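Local coordinates for glyoxalase family protein (Listeria monocytogenes, PDB 2P7Q) that is a manganese-binding fosfomycin resistance protein that probably inactivates the antibiotic by catalysing its hydration, at residues Q23-A28 against I107-F112; K17-L22 against A28-S33. The protein carries 1 engineered substitution. All coordinates share one frame; numbering follows the deposited sequence.

Contact 1. Residues Q23-A28 against I107-F112. With GG6 ([(1S,2S)-1,2-dihydroxypropyl]phosphonic acid), chain H.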
# COMPACT_ATOMS: atom_id res chain seq x y z
N GLN A 23 9.70 -5.88 12.66
CA GLN A 23 9.56 -7.02 13.55
C GLN A 23 9.04 -6.61 14.92
O GLN A 23 8.25 -7.34 15.54
CB GLN A 23 10.91 -7.73 13.68
CG GLN A 23 11.54 -8.04 12.34
CD GLN A 23 12.90 -8.67 12.46
OE1 GLN A 23 13.70 -8.29 13.31
NE2 GLN A 23 13.19 -9.63 11.59
N ASN A 24 9.46 -5.44 15.40
CA ASN A 24 9.00 -5.00 16.72
C ASN A 24 7.52 -4.63 16.71
O ASN A 24 6.73 -5.17 17.47
CB ASN A 24 9.81 -3.79 17.21
CG ASN A 24 11.16 -4.17 17.78
OD1 ASN A 24 11.45 -5.34 18.02
ND2 ASN A 24 12.01 -3.17 18.00
N ILE A 25 7.16 -3.70 15.84
CA ILE A 25 5.79 -3.23 15.75
C ILE A 25 4.78 -4.21 15.14
O ILE A 25 3.78 -4.54 15.76
CB ILE A 25 5.74 -1.91 14.96
CG1 ILE A 25 6.66 -0.89 15.64
CG2 ILE A 25 4.32 -1.38 14.89
CD1 ILE A 25 6.73 0.44 14.96
N PHE A 26 5.06 -4.68 13.93
CA PHE A 26 4.15 -5.58 13.24
C PHE A 26 4.39 -7.08 13.42
O PHE A 26 3.76 -7.87 12.73
CB PHE A 26 4.16 -5.28 11.75
CG PHE A 26 3.96 -3.83 11.41
CD1 PHE A 26 5.05 -2.97 11.32
CD2 PHE A 26 2.70 -3.33 11.18
CE1 PHE A 26 4.87 -1.62 10.99
CE2 PHE A 26 2.52 -1.98 10.84
CZ PHE A 26 3.61 -1.13 10.75
N ASN A 27 5.27 -7.48 14.33
CA ASN A 27 5.53 -8.90 14.52
C ASN A 27 5.84 -9.50 13.15
O ASN A 27 5.48 -10.63 12.86
CB ASN A 27 4.29 -9.61 15.11
CG ASN A 27 4.00 -9.22 16.56
OD1 ASN A 27 3.86 -8.05 16.89
ND2 ASN A 27 3.91 -10.22 17.43
N ALA A 28 6.51 -8.72 12.29
CA ALA A 28 6.83 -9.17 10.94
C ALA A 28 7.71 -10.41 10.90
O ALA A 28 8.74 -10.48 11.57
CB ALA A 28 7.49 -8.04 10.16
N ILE A 107 -4.32 4.94 14.36
CA ILE A 107 -3.00 5.36 14.83
C ILE A 107 -2.15 5.56 13.57
O ILE A 107 -1.99 4.64 12.77
CB ILE A 107 -2.27 4.28 15.68
CG1 ILE A 107 -3.05 3.96 16.95
CG2 ILE A 107 -0.89 4.78 16.07
CD1 ILE A 107 -2.49 2.76 17.70
N TYR A 108 -1.63 6.76 13.38
CA TYR A 108 -0.79 7.03 12.21
C TYR A 108 0.63 7.26 12.69
O TYR A 108 0.84 7.79 13.78
CB TYR A 108 -1.31 8.25 11.45
CG TYR A 108 -2.46 7.96 10.49
CD1 TYR A 108 -3.78 8.27 10.83
CD2 TYR A 108 -2.22 7.39 9.24
CE1 TYR A 108 -4.83 8.02 9.92
CE2 TYR A 108 -3.25 7.14 8.35
CZ TYR A 108 -4.55 7.46 8.69
OH TYR A 108 -5.56 7.22 7.76
N PHE A 109 1.61 6.87 11.88
CA PHE A 109 3.00 7.03 12.26
C PHE A 109 3.93 6.70 11.09
O PHE A 109 3.52 6.05 10.14
CB PHE A 109 3.29 6.10 13.44
CG PHE A 109 3.05 4.65 13.15
CD1 PHE A 109 4.06 3.85 12.62
CD2 PHE A 109 1.81 4.07 13.39
CE1 PHE A 109 3.84 2.51 12.34
CE2 PHE A 109 1.57 2.73 13.11
CZ PHE A 109 2.59 1.94 12.58
N TYR A 110 5.18 7.15 11.16
CA TYR A 110 6.10 6.87 10.07
C TYR A 110 7.15 5.82 10.43
O TYR A 110 7.27 5.41 11.57
CB TYR A 110 6.85 8.12 9.63
CG TYR A 110 5.99 9.28 9.22
CD1 TYR A 110 5.48 10.15 10.18
CD2 TYR A 110 5.69 9.51 7.88
CE1 TYR A 110 4.70 11.23 9.80
CE2 TYR A 110 4.91 10.58 7.50
CZ TYR A 110 4.42 11.43 8.46
OH TYR A 110 3.66 12.50 8.11
N ASP A 111 7.89 5.38 9.42
CA ASP A 111 8.98 4.46 9.65
C ASP A 111 10.14 5.45 9.61
O ASP A 111 9.95 6.60 9.99
CB ASP A 111 9.09 3.42 8.53
CG ASP A 111 9.36 4.04 7.18
OD1 ASP A 111 9.71 3.28 6.25
OD2 ASP A 111 9.22 5.26 7.05
N PHE A 112 11.30 5.04 9.12
CA PHE A 112 12.43 5.97 9.10
C PHE A 112 12.64 6.56 7.72
O PHE A 112 13.53 7.39 7.53
CB PHE A 112 13.71 5.26 9.53
CG PHE A 112 13.58 4.55 10.84
CD1 PHE A 112 13.62 3.16 10.90
CD2 PHE A 112 13.36 5.28 12.01
CE1 PHE A 112 13.44 2.50 12.11
CE2 PHE A 112 13.17 4.63 13.23
CZ PHE A 112 13.20 3.24 13.28
O1 GG6 H . -8.00 5.97 7.71
C2 GG6 H . -9.42 6.14 7.43
C3 GG6 H . -10.19 6.37 8.78
C1 GG6 H . -9.67 7.36 6.46
O2 GG6 H . -9.22 8.57 7.05
P GG6 H . -8.84 7.17 4.90
O3 GG6 H . -9.33 5.87 4.19
O4 GG6 H . -9.16 8.32 4.10
O5 GG6 H . -7.27 7.09 5.10

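Contact 2. Residues K17-L22 against A28-S33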
# COMPACT_ATOMS: atom_id res chain seq x y z
N LYS A 17 18.05 -1.31 10.00
CA LYS A 17 17.34 -0.43 10.91
C LYS A 17 15.83 -0.53 10.67
O LYS A 17 15.04 -0.50 11.62
CB LYS A 17 17.83 1.01 10.76
CG LYS A 17 17.27 1.98 11.77
CD LYS A 17 18.01 3.31 11.71
CE LYS A 17 17.17 4.48 12.21
NZ LYS A 17 16.72 4.32 13.61
N THR A 18 15.42 -0.66 9.41
CA THR A 18 13.99 -0.77 9.09
C THR A 18 13.46 -2.14 9.50
O THR A 18 12.32 -2.26 9.95
CB THR A 18 13.72 -0.58 7.57
OG1 THR A 18 14.00 0.77 7.18
CG2 THR A 18 12.26 -0.90 7.25
N THR A 19 14.28 -3.18 9.36
CA THR A 19 13.86 -4.54 9.70
C THR A 19 13.37 -4.69 11.15
O THR A 19 12.35 -5.33 11.40
CB THR A 19 15.00 -5.56 9.47
OG1 THR A 19 15.31 -5.63 8.08
CG2 THR A 19 14.58 -6.94 9.95
N ALA A 20 14.10 -4.09 12.08
CA ALA A 20 13.76 -4.16 13.50
C ALA A 20 12.46 -3.41 13.76
O ALA A 20 11.68 -3.77 14.64
CB ALA A 20 14.90 -3.57 14.33
N PHE A 21 12.26 -2.35 12.98
CA PHE A 21 11.06 -1.54 13.07
C PHE A 21 9.84 -2.41 12.75
O PHE A 21 8.83 -2.36 13.45
CB PHE A 21 11.18 -0.38 12.07
CG PHE A 21 9.90 0.40 11.84
CD1 PHE A 21 9.47 1.35 12.76
CD2 PHE A 21 9.15 0.20 10.69
CE1 PHE A 21 8.31 2.12 12.51
CE2 PHE A 21 7.99 0.95 10.44
CZ PHE A 21 7.58 1.92 11.36
N LEU A 22 9.95 -3.22 11.70
CA LEU A 22 8.87 -4.09 11.25
C LEU A 22 8.62 -5.27 12.17
O LEU A 22 7.47 -5.64 12.42
CB LEU A 22 9.17 -4.63 9.84
CG LEU A 22 9.19 -3.65 8.67
CD1 LEU A 22 9.67 -4.35 7.43
CD2 LEU A 22 7.80 -3.08 8.45
N ALA A 28 6.51 -8.72 12.29
CA ALA A 28 6.83 -9.17 10.94
C ALA A 28 7.71 -10.41 10.90
O ALA A 28 8.74 -10.48 11.57
CB ALA A 28 7.49 -8.04 10.16
N GLU A 29 7.29 -11.40 10.11
CA GLU A 29 8.00 -12.66 9.99
C GLU A 29 8.92 -12.64 8.79
O GLU A 29 8.47 -12.84 7.65
CB GLU A 29 7.01 -13.81 9.83
CG GLU A 29 7.67 -15.19 9.69
CD GLU A 29 6.69 -16.28 9.27
OE1 GLU A 29 5.47 -16.14 9.53
OE2 GLU A 29 7.15 -17.29 8.68
N GLU A 30 10.21 -12.40 9.02
CA GLU A 30 11.18 -12.39 7.94
C GLU A 30 11.16 -13.78 7.31
O GLU A 30 11.21 -14.78 8.02
CB GLU A 30 12.57 -12.04 8.46
CG GLU A 30 13.66 -12.07 7.40
CD GLU A 30 14.97 -11.44 7.88
OE1 GLU A 30 16.03 -11.79 7.33
OE2 GLU A 30 14.95 -10.59 8.78
N ILE A 31 11.08 -13.85 5.99
CA ILE A 31 11.03 -15.13 5.32
C ILE A 31 12.10 -15.23 4.25
O ILE A 31 12.32 -16.30 3.68
CB ILE A 31 9.66 -15.35 4.64
CG1 ILE A 31 9.45 -14.27 3.57
CG2 ILE A 31 8.54 -15.29 5.68
CD1 ILE A 31 8.16 -14.44 2.79
N TYR A 32 12.76 -14.12 3.98
CA TYR A 32 13.80 -14.12 2.97
C TYR A 32 14.74 -12.94 3.11
O TYR A 32 14.32 -11.81 3.33
CB TYR A 32 13.17 -14.10 1.57
CG TYR A 32 14.20 -13.89 0.49
CD1 TYR A 32 14.99 -14.95 0.04
CD2 TYR A 32 14.46 -12.62 -0.00
CE1 TYR A 32 16.02 -14.74 -0.87
CE2 TYR A 32 15.49 -12.40 -0.91
CZ TYR A 32 16.27 -13.47 -1.33
OH TYR A 32 17.32 -13.24 -2.19
N SER A 33 16.03 -13.23 2.98
CA SER A 33 17.07 -12.21 3.07
C SER A 33 17.99 -12.43 1.88
O SER A 33 18.33 -13.57 1.57
CB SER A 33 17.86 -12.38 4.38
OG SER A 33 18.72 -11.27 4.60

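Contact 1. Residues Q23-A28 against I107-F112
F26 and F109 reach each other from opposite directions: the F26 ring carbon CG stands anti to its carbonyl carbon (chi1 -50°), while that of F109 is wedged between backbone N and carbonyl carbon (chi1 60°). This is helix-on-sheet packing in the vicinal oxygen chelate fold of the glyoxalase superfamily, with helix 15-26 meeting strand 106-110 of the sheet that also holds strands 69-73 and 116-120. F26 CZ lies 3.7 Å from F109 CZ, at the edge of the F109 ring and near its plane, so the rings do not stack face to face. I25 adds its CG2 branch, 3.9 Å above the plane of the F26 ring and offset toward its rim, and 4.4 Å from F109 CZ. No hydrogen bond crosses here. F72, F117 and F21 also meet F26, and F117, L119, I86 and F21 also meet F109. One residue back along the strand, Y108 turns to the other side, into the manganese and ligand site. There the edge of its ring meets the bound dihydroxypropylphosphonate, and Y108 OH is hydrogen-bonded to GG6 O1 at 2.7 Å.

Contact 2. Residues K17-L22 against A28-S33
L22 and A28 are joined through backbone and side chain alike, where helix 15-26 gives way to strand 29-33 in the vicinal oxygen chelate fold. The hydrogen bonding comes first. A28 N donates to L22 O at 3.2 Å, with an N-H...O angle of 159°. The bond is fairly straight at the hydrogen, but the donor lies 38° out of the carbonyl plane. N27, with its positive phi, turns the chain out of the helix and lets A28 come back against L22. At its other end L22 keeps an ordinary helical bond, its N donating to T18 O.

The apolar contact follows from that return. The A28 methyl points at the helix and comes to 3.8 Å from L22 CB. The same A28 CB is 3.3 Å from L22 O, so the methyl is tucked against the carbonyl that receives the hydrogen bond. Beyond this pair, the L22 side chain runs on to I56 of strand 52-58.

The third kind is a van der Waals touch between T19 and E30, whose side chains cross at about a right angle. T19 OG1 is held by L15 O one turn back in the helix, and the methyl CG2, anti to the backbone N, is what faces the strand. E30 is extended (chi1 177°) and brings OE2 to 3.9 Å from T19 CG2. Both side chains also lean on F47 of strand 44-49.

Across these two segments the carboxylate meets a methyl and gains no polar partner from it. The one hydrogen bond between the segments is backbone to backbone, so it fixes the return of the chain, while the side chains add only close apolar contact and the T19-E30 touch.

In the fold
From the N terminus, the chain runs through strand 4-12 into helix 15-26, whose middle, 17-22, enters contact 2 and whose last turn enters contact 1. Contact 2 closes quickly, five residues later, when the chain reaches A28 and strand 29-33. Contact 1 closes only after 78 intervening residues, at 107-112. The two cross along the sequence, because 23-28 lies between the halves of contact 2, and they share A28. Together they tie one helix to the sheet holding strand 29-33 and to the sheet holding strand 106-110. They also touch directly: F21 packs against D111 and meets the F112 ring edge-to-face, and K17 makes a cation-pi contact with F112.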